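Local coordinates for protein Beta/alpha-amylase (Paenibacillus polymyxa, PDB 3VOC) that is the catalytic beta-amylase domain of a secreted amylase precursor, and hydrolyses alpha-1,4-glucosidic linkages of starch to release maltose from non-reducing chain ends, at residues Ile38-Val47 with Trp57-Val67; Ser339-Ser347 with Lys371-Tyr381. All blocks are in the same frame, centred on the assembly; numbering follows the deposited sequence.

Contact 1: residues Ile38-Val47 with Trp57-Val67; sequences ITTDVWWGYV and WSYYKTYANAV
Tyr60 lays its ring against Val42, whose CG1 sits over one face, 3.8 Å from the centroid of the Tyr60 ring. This is a strand and the following helix of the glycoside hydrolase family 14 TIM barrel. Strand residues 38-43 and helix residues 58-67 run nearly antiparallel, at 164°, and the short helix 44-47 and a loop, at the C-terminal end of the strand, join them. CG of Tyr60 is anti to the carbonyl carbon, which carries the ring across to the strand. On the other face of the Tyr60 ring lies CD2 of its neighbour Tyr59, and Val47 CG1 meets the ring edge at CD2. The ring is thus gripped on both faces and at its rim.

One turn farther along the helix, Tyr63 takes Thr40 CG2 over its ring face, 3.8 Å from the ring centroid. Thr40 OG1 hydrogen-bonds to Trp74 on the next strand. Ile38 closes this end, with CG1 against CG2 of Val67.

At the opposite end, Val47 CB stands over the six-membered ring of Trp57, 3.9 Å from its centroid. Val42 CG1 meets the edge of the same indole. Ser139 takes the Trp57 NE1 hydrogen bond, which ties the indole to helix 127-144. Tyr46 turns its ring edge toward the face of Tyr59 in an offset edge-to-face pair, planes at 82°.

Asp41, which probably binds substrate, as in related beta-amylases, directs its carboxylate away from the helix and bonds Ser79. The Tyr60 hydroxyl gives a weak hydrogen bond of 2.8 Å from OH to Asp41 O. The same OH accepts a nearly straight bond from Trp43 N, 3.0 Å long with an N-H...O angle of 171°.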
loop_
_atom_site.group_PDB
_atom_site.type_symbol
_atom_site.label_atom_id
_atom_site.label_comp_id
_atom_site.label_asym_id
_atom_site.label_seq_id
_atom_site.Cartn_x
_atom_site.Cartn_y
_atom_site.Cartn_z
ATOM N N ILE A 38 -15.962 9.054 1.260
ATOM C CA ILE A 38 -14.699 9.598 1.737
ATOM C C ILE A 38 -13.827 8.434 2.197
ATOM O O ILE A 38 -14.284 7.592 2.986
ATOM C CB ILE A 38 -14.896 10.581 2.918
ATOM C CG1 ILE A 38 -15.834 11.752 2.530
ATOM C CG2 ILE A 38 -13.531 11.061 3.480
ATOM C CD1 ILE A 38 -15.302 12.657 1.388
ATOM N N THR A 39 -12.597 8.359 1.674
ATOM C CA THR A 39 -11.617 7.367 2.173
ATOM C C THR A 39 -10.711 8.004 3.248
ATOM O O THR A 39 -10.353 9.187 3.166
ATOM C CB THR A 39 -10.759 6.709 1.064
ATOM O OG1 THR A 39 -9.762 7.637 0.625
ATOM C CG2 THR A 39 -11.631 6.279 -0.148
ATOM N N THR A 40 -10.356 7.214 4.260
ATOM C CA THR A 40 -9.779 7.786 5.476
ATOM C C THR A 40 -8.722 6.865 6.061
ATOM O O THR A 40 -9.022 5.722 6.393
ATOM C CB THR A 40 -10.870 7.980 6.558
ATOM O OG1 THR A 40 -11.916 8.818 6.048
ATOM C CG2 THR A 40 -10.277 8.601 7.850
ATOM N N ASP A 41 -7.494 7.364 6.201
ATOM C CA ASP A 41 -6.513 6.684 7.032
ATOM C C ASP A 41 -7.006 6.628 8.475
ATOM O O ASP A 41 -7.194 7.669 9.114
ATOM C CB ASP A 41 -5.159 7.382 6.994
ATOM C CG ASP A 41 -4.319 6.956 5.806
ATOM O OD1 ASP A 41 -4.152 5.745 5.572
ATOM O OD2 ASP A 41 -3.809 7.845 5.116
ATOM N N VAL A 42 -7.250 5.412 8.958
ATOM C CA VAL A 42 -7.605 5.184 10.375
ATOM C C VAL A 42 -6.303 4.752 11.025
ATOM O O VAL A 42 -5.913 3.570 10.976
ATOM C CB VAL A 42 -8.763 4.163 10.521
ATOM C CG1 VAL A 42 -9.166 3.958 11.983
ATOM C CG2 VAL A 42 -9.987 4.627 9.691
ATOM N N TRP A 43 -5.591 5.742 11.574
ATOM C CA TRP A 43 -4.207 5.528 12.034
ATOM C C TRP A 43 -4.116 4.610 13.267
ATOM O O TRP A 43 -4.711 4.893 14.311
ATOM C CB TRP A 43 -3.528 6.874 12.346
ATOM C CG TRP A 43 -3.336 7.722 11.136
ATOM C CD1 TRP A 43 -4.031 8.840 10.801
ATOM C CD2 TRP A 43 -2.396 7.496 10.075
ATOM N NE1 TRP A 43 -3.578 9.333 9.601
ATOM C CE2 TRP A 43 -2.577 8.527 9.132
ATOM C CE3 TRP A 43 -1.423 6.512 9.831
ATOM C CZ2 TRP A 43 -1.824 8.614 7.948
ATOM C CZ3 TRP A 43 -0.661 6.599 8.653
ATOM C CH2 TRP A 43 -0.869 7.647 7.727
ATOM N N TRP A 44 -3.350 3.530 13.157
ATOM C CA TRP A 44 -3.102 2.675 14.315
ATOM C C TRP A 44 -2.632 3.483 15.532
ATOM O O TRP A 44 -3.088 3.252 16.671
ATOM C CB TRP A 44 -2.076 1.593 13.963
ATOM C CG TRP A 44 -2.110 0.398 14.895
ATOM C CD1 TRP A 44 -3.042 0.134 15.898
ATOM C CD2 TRP A 44 -1.211 -0.714 14.883
ATOM N NE1 TRP A 44 -2.743 -1.060 16.501
ATOM C CE2 TRP A 44 -1.631 -1.604 15.900
ATOM C CE3 TRP A 44 -0.081 -1.048 14.104
ATOM C CZ2 TRP A 44 -0.957 -2.798 16.168
ATOM C CZ3 TRP A 44 0.569 -2.235 14.354
ATOM C CH2 TRP A 44 0.134 -3.103 15.387
ATOM N N GLY A 45 -1.739 4.443 15.272
ATOM C CA GLY A 45 -1.151 5.301 16.306
ATOM C C GLY A 45 -2.176 6.160 17.034
ATOM O O GLY A 45 -1.927 6.590 18.153
ATOM N N TYR A 46 -3.317 6.414 16.385
ATOM C CA TYR A 46 -4.417 7.165 16.984
ATOM C C TYR A 46 -5.334 6.299 17.832
ATOM O O TYR A 46 -5.953 6.803 18.773
ATOM C CB TYR A 46 -5.301 7.801 15.907
ATOM C CG TYR A 46 -4.820 9.107 15.312
ATOM C CD1 TYR A 46 -3.514 9.549 15.481
ATOM C CD2 TYR A 46 -5.684 9.887 14.524
ATOM C CE1 TYR A 46 -3.066 10.753 14.902
ATOM C CE2 TYR A 46 -5.251 11.094 13.949
ATOM C CZ TYR A 46 -3.947 11.513 14.137
ATOM O OH TYR A 46 -3.501 12.685 13.564
ATOM N N VAL A 47 -5.482 5.027 17.467
ATOM C CA VAL A 47 -6.584 4.241 18.013
ATOM C C VAL A 47 -6.176 3.164 19.015
ATOM O O VAL A 47 -7.027 2.623 19.698
ATOM C CB VAL A 47 -7.476 3.605 16.898
ATOM C CG1 VAL A 47 -8.000 4.678 15.943
ATOM C CG2 VAL A 47 -6.700 2.516 16.112
ATOM N N TRP A 57 -11.424 4.953 19.901
ATOM C CA TRP A 57 -12.043 5.132 18.592
ATOM C C TRP A 57 -12.832 6.434 18.486
ATOM O O TRP A 57 -13.444 6.686 17.444
ATOM C CB TRP A 57 -12.970 3.947 18.268
ATOM C CG TRP A 57 -12.252 2.631 18.131
ATOM C CD1 TRP A 57 -12.238 1.607 19.036
ATOM C CD2 TRP A 57 -11.451 2.194 17.024
ATOM N NE1 TRP A 57 -11.491 0.557 18.556
ATOM C CE2 TRP A 57 -10.998 0.893 17.323
ATOM C CE3 TRP A 57 -11.095 2.766 15.796
ATOM C CZ2 TRP A 57 -10.189 0.159 16.447
ATOM C CZ3 TRP A 57 -10.296 2.043 14.927
ATOM C CH2 TRP A 57 -9.848 0.755 15.256
ATOM N N SER A 58 -12.822 7.263 19.540
ATOM C CA SER A 58 -13.775 8.394 19.616
ATOM C C SER A 58 -13.602 9.407 18.474
ATOM O O SER A 58 -14.575 9.852 17.880
ATOM C CB SER A 58 -13.734 9.102 20.982
ATOM O OG SER A 58 -12.441 9.619 21.259
ATOM N N TYR A 59 -12.364 9.747 18.150
ATOM C CA TYR A 59 -12.121 10.644 17.015
ATOM C C TYR A 59 -12.690 10.097 15.690
ATOM O O TYR A 59 -13.273 10.843 14.895
ATOM C CB TYR A 59 -10.634 10.961 16.893
ATOM C CG TYR A 59 -10.248 11.644 15.595
ATOM C CD1 TYR A 59 -10.432 13.014 15.427
ATOM C CD2 TYR A 59 -9.666 10.919 14.546
ATOM C CE1 TYR A 59 -10.068 13.653 14.234
ATOM C CE2 TYR A 59 -9.280 11.550 13.360
ATOM C CZ TYR A 59 -9.485 12.915 13.212
ATOM O OH TYR A 59 -9.115 13.542 12.039
ATOM N N TYR A 60 -12.522 8.805 15.442
ATOM C CA TYR A 60 -13.028 8.240 14.197
ATOM C C TYR A 60 -14.534 8.040 14.183
ATOM O O TYR A 60 -15.147 8.059 13.126
ATOM C CB TYR A 60 -12.272 6.968 13.802
ATOM C CG TYR A 60 -10.904 7.305 13.285
ATOM C CD1 TYR A 60 -10.755 7.960 12.058
ATOM C CD2 TYR A 60 -9.743 7.010 14.037
ATOM C CE1 TYR A 60 -9.494 8.297 11.576
ATOM C CE2 TYR A 60 -8.455 7.339 13.548
ATOM C CZ TYR A 60 -8.351 7.983 12.320
ATOM O OH TYR A 60 -7.123 8.333 11.801
ATOM N N LYS A 61 -15.137 7.876 15.355
ATOM C CA LYS A 61 -16.598 7.865 15.434
ATOM C C LYS A 61 -17.118 9.267 15.088
ATOM O O LYS A 61 -18.062 9.412 14.316
ATOM C CB LYS A 61 -17.077 7.393 16.809
ATOM C CG LYS A 61 -17.080 5.872 16.962
ATOM C CD LYS A 61 -17.199 5.448 18.416
ATOM C CE LYS A 61 -17.334 3.909 18.538
ATOM N NZ LYS A 61 -16.933 3.415 19.919
ATOM N N THR A 62 -16.460 10.301 15.609
ATOM C CA THR A 62 -16.806 11.682 15.238
ATOM C C THR A 62 -16.648 11.924 13.732
ATOM O O THR A 62 -17.518 12.529 13.087
ATOM C CB THR A 62 -15.954 12.697 16.020
ATOM O OG1 THR A 62 -16.116 12.462 17.427
ATOM C CG2 THR A 62 -16.380 14.128 15.696
ATOM N N TYR A 63 -15.506 11.493 13.199
ATOM C CA TYR A 63 -15.218 11.604 11.779
ATOM C C TYR A 63 -16.310 10.901 10.975
ATOM O O TYR A 63 -16.918 11.505 10.081
ATOM C CB TYR A 63 -13.856 10.968 11.524
ATOM C CG TYR A 63 -13.221 11.223 10.184
ATOM C CD1 TYR A 63 -11.935 11.758 10.108
ATOM C CD2 TYR A 63 -13.877 10.895 8.983
ATOM C CE1 TYR A 63 -11.312 11.968 8.873
ATOM C CE2 TYR A 63 -13.258 11.113 7.735
ATOM C CZ TYR A 63 -11.973 11.639 7.695
ATOM O OH TYR A 63 -11.328 11.838 6.481
ATOM N N ALA A 64 -16.581 9.641 11.316
ATOM C CA ALA A 64 -17.595 8.870 10.613
ATOM C C ALA A 64 -18.977 9.509 10.723
ATOM O O ALA A 64 -19.735 9.528 9.743
ATOM C CB ALA A 64 -17.623 7.402 11.089
ATOM N N ASN A 65 -19.300 10.031 11.909
ATOM C CA ASN A 65 -20.561 10.768 12.111
ATOM C C ASN A 65 -20.708 11.961 11.167
ATOM O O ASN A 65 -21.777 12.176 10.611
ATOM C CB ASN A 65 -20.679 11.265 13.552
ATOM C CG ASN A 65 -21.034 10.162 14.524
ATOM O OD1 ASN A 65 -21.383 9.058 14.119
ATOM N ND2 ASN A 65 -20.925 10.453 15.828
ATOM N N ALA A 66 -19.638 12.747 11.013
ATOM C CA ALA A 66 -19.646 13.900 10.096
ATOM C C ALA A 66 -19.886 13.448 8.642
ATOM O O ALA A 66 -20.716 14.029 7.908
ATOM C CB ALA A 66 -18.341 14.710 10.217
ATOM N N VAL A 67 -19.184 12.394 8.242
ATOM C CA VAL A 67 -19.314 11.845 6.881
ATOM C C VAL A 67 -20.764 11.369 6.645
ATOM O O VAL A 67 -21.381 11.720 5.636
ATOM C CB VAL A 67 -18.251 10.740 6.595
ATOM C CG1 VAL A 67 -18.554 9.974 5.285
ATOM C CG2 VAL A 67 -16.848 11.351 6.541
#

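Contact 2: residues Ser339-Ser347 with Lys371-Tyr381; sequences STLVDTVSS and KIEEKITKFGY
Phe379 lies flat against Ser346, with Ser346 CB over one ring face, 3.6 Å from the centroid of the Phe379 ring. Lys378 CB covers the opposite face, so the phenyl is clamped between its own helix end and helix 338-352. The ring edge reaches Asp343, where CE2 of Phe379 comes 3.3 Å from OD1 of Asp343. Carboxylate and ring planes are 51° apart.

Lys375 bends at chi2 (-48°), and its chain passes Val342 CG1 before NZ reaches the facing helix. There NZ forms a salt bridge of 2.6 Å to Asp343 OD1, met on the syn side but out of the carboxylate plane. It also donates to Ser339 OG at 2.8 Å. A third bond, to Glu374 OE1 on its own helix, brings in Lys378 and Lys371, which pair with the same carboxylate. The surrounding positive charges would probably stabilise Glu374 as an anion. A methionine in place of Lys375 would probably leave Asp343 OD1 without its salt-bridge mate and Ser339 OG without this donor.

Ser346 has a second role. Its OG accepts a 2.7 Å bond from Tyr381 OH and donates to Val342 O one turn back, 2.8 Å from OG to O, from above the carbonyl plane. A water joins Asp343 OD2 to Lys378 NZ.

Helix residues 339-347 and 371-378 run almost parallel, at 18°. Their helices, 338-352 and 367-378, are neighbouring outer helices, with strand 356-359 between them in sequence, an arrangement typical of the repeated beta-alpha units of a TIM barrel.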
loop_
_atom_site.group_PDB
_atom_site.type_symbol
_atom_site.label_atom_id
_atom_site.label_comp_id
_atom_site.label_asym_id
_atom_site.label_seq_id
_atom_site.Cartn_x
_atom_site.Cartn_y
_atom_site.Cartn_z
ATOM N N SER A 339 2.359 5.107 -16.963
ATOM C CA SER A 339 1.154 4.789 -17.727
ATOM C C SER A 339 1.192 3.338 -18.225
ATOM O O SER A 339 0.194 2.618 -18.151
ATOM C CB SER A 339 0.980 5.779 -18.890
ATOM O OG SER A 339 -0.202 5.490 -19.597
ATOM N N THR A 340 2.353 2.913 -18.730
ATOM C CA THR A 340 2.607 1.501 -19.055
ATOM C C THR A 340 2.451 0.597 -17.827
ATOM O O THR A 340 1.909 -0.494 -17.920
ATOM C CB THR A 340 4.024 1.341 -19.663
ATOM O OG1 THR A 340 4.041 1.912 -20.984
ATOM C CG2 THR A 340 4.476 -0.134 -19.726
ATOM N N LEU A 341 2.943 1.044 -16.676
ATOM C CA LEU A 341 2.822 0.261 -15.433
ATOM C C LEU A 341 1.352 0.041 -15.060
ATOM O O LEU A 341 0.940 -1.097 -14.763
ATOM C CB LEU A 341 3.593 0.935 -14.289
ATOM C CG LEU A 341 3.544 0.307 -12.894
ATOM C CD1 LEU A 341 4.098 -1.118 -12.915
ATOM C CD2 LEU A 341 4.332 1.200 -11.920
ATOM N N VAL A 342 0.569 1.116 -15.109
ATOM C CA VAL A 342 -0.875 1.011 -14.882
ATOM C C VAL A 342 -1.503 0.002 -15.848
ATOM O O VAL A 342 -2.288 -0.845 -15.429
ATOM C CB VAL A 342 -1.597 2.380 -15.022
ATOM C CG1 VAL A 342 -3.127 2.177 -14.981
ATOM C CG2 VAL A 342 -1.137 3.366 -13.909
ATOM N N ASP A 343 -1.162 0.103 -17.140
ATOM C CA ASP A 343 -1.686 -0.850 -18.138
ATOM C C ASP A 343 -1.308 -2.288 -17.784
ATOM O O ASP A 343 -2.156 -3.169 -17.816
ATOM C CB ASP A 343 -1.194 -0.537 -19.550
ATOM C CG ASP A 343 -1.730 0.778 -20.090
ATOM O OD1 ASP A 343 -2.580 1.412 -19.427
ATOM O OD2 ASP A 343 -1.281 1.183 -21.191
ATOM N N THR A 344 -0.041 -2.499 -17.430
ATOM C CA THR A 344 0.454 -3.830 -17.061
ATOM C C THR A 344 -0.335 -4.422 -15.898
ATOM O O THR A 344 -0.917 -5.499 -16.025
ATOM C CB THR A 344 1.961 -3.795 -16.724
ATOM O OG1 THR A 344 2.686 -3.397 -17.895
ATOM C CG2 THR A 344 2.451 -5.195 -16.280
ATOM N N VAL A 345 -0.377 -3.706 -14.781
ATOM C CA VAL A 345 -1.030 -4.191 -13.567
ATOM C C VAL A 345 -2.519 -4.376 -13.816
ATOM O O VAL A 345 -3.103 -5.425 -13.469
ATOM C CB VAL A 345 -0.778 -3.232 -12.370
ATOM C CG1 VAL A 345 -1.733 -3.531 -11.200
ATOM C CG2 VAL A 345 0.685 -3.304 -11.925
ATOM N N SER A 346 -3.122 -3.377 -14.452
ATOM C CA SER A 346 -4.562 -3.420 -14.752
ATOM C C SER A 346 -4.951 -4.591 -15.661
ATOM O O SER A 346 -5.945 -5.270 -15.393
ATOM C CB SER A 346 -5.048 -2.087 -15.348
ATOM O OG SER A 346 -4.859 -1.005 -14.440
ATOM N N SER A 347 -4.183 -4.812 -16.727
ATOM C CA SER A 347 -4.421 -5.944 -17.652
ATOM C C SER A 347 -4.343 -7.296 -16.946
ATOM O O SER A 347 -5.168 -8.185 -17.187
ATOM C CB SER A 347 -3.393 -5.950 -18.787
ATOM O OG SER A 347 -3.676 -4.931 -19.728
ATOM N N LYS A 371 -6.199 11.575 -18.215
ATOM C CA LYS A 371 -5.437 10.338 -18.068
ATOM C C LYS A 371 -6.141 9.330 -17.165
ATOM O O LYS A 371 -6.215 8.153 -17.501
ATOM C CB LYS A 371 -4.002 10.590 -17.598
ATOM C CG LYS A 371 -2.967 10.313 -18.693
ATOM C CD LYS A 371 -2.813 8.802 -18.920
ATOM C CE LYS A 371 -1.698 8.479 -19.895
ATOM N NZ LYS A 371 -2.041 8.818 -21.318
ATOM N N ILE A 372 -6.681 9.803 -16.039
ATOM C CA ILE A 372 -7.420 8.925 -15.135
ATOM C C ILE A 372 -8.620 8.349 -15.874
ATOM O O ILE A 372 -8.889 7.152 -15.789
ATOM C CB ILE A 372 -7.884 9.642 -13.828
ATOM C CG1 ILE A 372 -6.663 10.039 -12.977
ATOM C CG2 ILE A 372 -8.791 8.711 -13.000
ATOM C CD1 ILE A 372 -6.936 11.192 -12.026
ATOM N N GLU A 373 -9.336 9.212 -16.596
ATOM C CA GLU A 373 -10.496 8.786 -17.371
ATOM C C GLU A 373 -10.145 7.658 -18.341
ATOM O O GLU A 373 -10.883 6.683 -18.444
ATOM C CB GLU A 373 -11.108 9.947 -18.162
ATOM C CG GLU A 373 -12.422 9.550 -18.847
ATOM C CD GLU A 373 -12.861 10.551 -19.897
ATOM O OE1 GLU A 373 -11.993 11.050 -20.642
ATOM O OE2 GLU A 373 -14.076 10.824 -19.982
ATOM N N GLU A 374 -9.029 7.805 -19.049
ATOM C CA GLU A 374 -8.559 6.765 -19.979
ATOM C C GLU A 374 -8.369 5.420 -19.264
ATOM O O GLU A 374 -8.837 4.382 -19.739
ATOM C CB GLU A 374 -7.272 7.225 -20.694
ATOM C CG GLU A 374 -6.496 6.119 -21.429
ATOM C CD GLU A 374 -4.979 6.358 -21.457
ATOM O OE1 GLU A 374 -4.199 5.382 -21.546
ATOM O OE2 GLU A 374 -4.559 7.529 -21.404
ATOM N N LYS A 375 -7.707 5.448 -18.107
ATOM C CA LYS A 375 -7.417 4.224 -17.383
ATOM C C LYS A 375 -8.667 3.537 -16.857
ATOM O O LYS A 375 -8.867 2.334 -17.099
ATOM C CB LYS A 375 -6.397 4.472 -16.244
ATOM C CG LYS A 375 -5.019 5.019 -16.745
ATOM C CD LYS A 375 -4.481 4.206 -17.926
ATOM C CE LYS A 375 -3.023 4.608 -18.279
ATOM N NZ LYS A 375 -2.566 4.036 -19.606
ATOM N N ILE A 376 -9.522 4.290 -16.165
ATOM C CA ILE A 376 -10.719 3.675 -15.561
ATOM C C ILE A 376 -11.668 3.074 -16.610
ATOM O O ILE A 376 -12.317 2.074 -16.334
ATOM C CB ILE A 376 -11.458 4.622 -14.544
ATOM C CG1 ILE A 376 -11.959 5.907 -15.218
ATOM C CG2 ILE A 376 -10.526 4.957 -13.365
ATOM C CD1 ILE A 376 -12.704 6.866 -14.265
ATOM N N THR A 377 -11.730 3.677 -17.802
ATOM C CA THR A 377 -12.616 3.200 -18.865
ATOM C C THR A 377 -11.996 2.061 -19.692
ATOM O O THR A 377 -12.723 1.178 -20.148
ATOM C CB THR A 377 -13.068 4.329 -19.840
ATOM O OG1 THR A 377 -11.917 4.966 -20.404
ATOM C CG2 THR A 377 -13.932 5.377 -19.118
ATOM N N LYS A 378 -10.672 2.084 -19.895
ATOM C CA LYS A 378 -9.975 0.990 -20.589
ATOM C C LYS A 378 -10.067 -0.305 -19.785
ATOM O O LYS A 378 -10.166 -1.392 -20.353
ATOM C CB LYS A 378 -8.494 1.313 -20.808
ATOM C CG LYS A 378 -8.182 2.094 -22.075
ATOM C CD LYS A 378 -6.687 2.436 -22.146
ATOM C CE LYS A 378 -6.332 3.185 -23.433
ATOM N NZ LYS A 378 -4.877 3.584 -23.472
ATOM N N PHE A 379 -10.032 -0.188 -18.464
ATOM C CA PHE A 379 -9.849 -1.375 -17.625
ATOM C C PHE A 379 -11.010 -1.725 -16.700
ATOM O O PHE A 379 -10.877 -2.576 -15.821
ATOM C CB PHE A 379 -8.524 -1.269 -16.864
ATOM C CG PHE A 379 -7.320 -1.168 -17.771
ATOM C CD1 PHE A 379 -6.925 -2.263 -18.545
ATOM C CD2 PHE A 379 -6.590 0.016 -17.856
ATOM C CE1 PHE A 379 -5.828 -2.180 -19.405
ATOM C CE2 PHE A 379 -5.481 0.116 -18.715
ATOM C CZ PHE A 379 -5.097 -0.993 -19.489
ATOM N N GLY A 380 -12.149 -1.068 -16.883
ATOM C CA GLY A 380 -13.339 -1.455 -16.110
ATOM C C GLY A 380 -13.156 -1.300 -14.604
ATOM O O GLY A 380 -13.594 -2.160 -13.821
ATOM N N TYR A 381 -12.523 -0.198 -14.195
ATOM C CA TYR A 381 -12.353 0.100 -12.762
ATOM C C TYR A 381 -13.688 0.191 -12.026
ATOM O O TYR A 381 -14.697 0.647 -12.594
ATOM C CB TYR A 381 -11.529 1.379 -12.555
ATOM C CG TYR A 381 -10.030 1.145 -12.552
ATOM C CD1 TYR A 381 -9.267 1.436 -11.411
ATOM C CD2 TYR A 381 -9.373 0.634 -13.678
ATOM C CE1 TYR A 381 -7.892 1.231 -11.392
ATOM C CE2 TYR A 381 -7.973 0.424 -13.670
ATOM C CZ TYR A 381 -7.250 0.725 -12.508
ATOM O OH TYR A 381 -5.888 0.513 -12.443
HETATM O O HOH W 1 -3.341 1.070 -23.058
#

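How the contacts relate
Both contacts belong to the same eight-stranded parallel barrel of the family 14 catalytic domain. Contact 1 comes early in the chain and closes before contact 2 opens. Their centres are about 30 Å apart, their nearest atoms are about 12 Å apart, and they do not touch. Contact 1 packs the second strand, 37-43, against its following helix, 58-69. Contact 2 joins two outer helices, 338-352 and 367-378, which follow the sixth and seventh strands, 318-321 and 356-359. One therefore joins the sheet to its helical layer, and the other joins helices within that layer. Tyr381 leads on into the last strand, 383-386, next to strand 7-11 where the barrel closes.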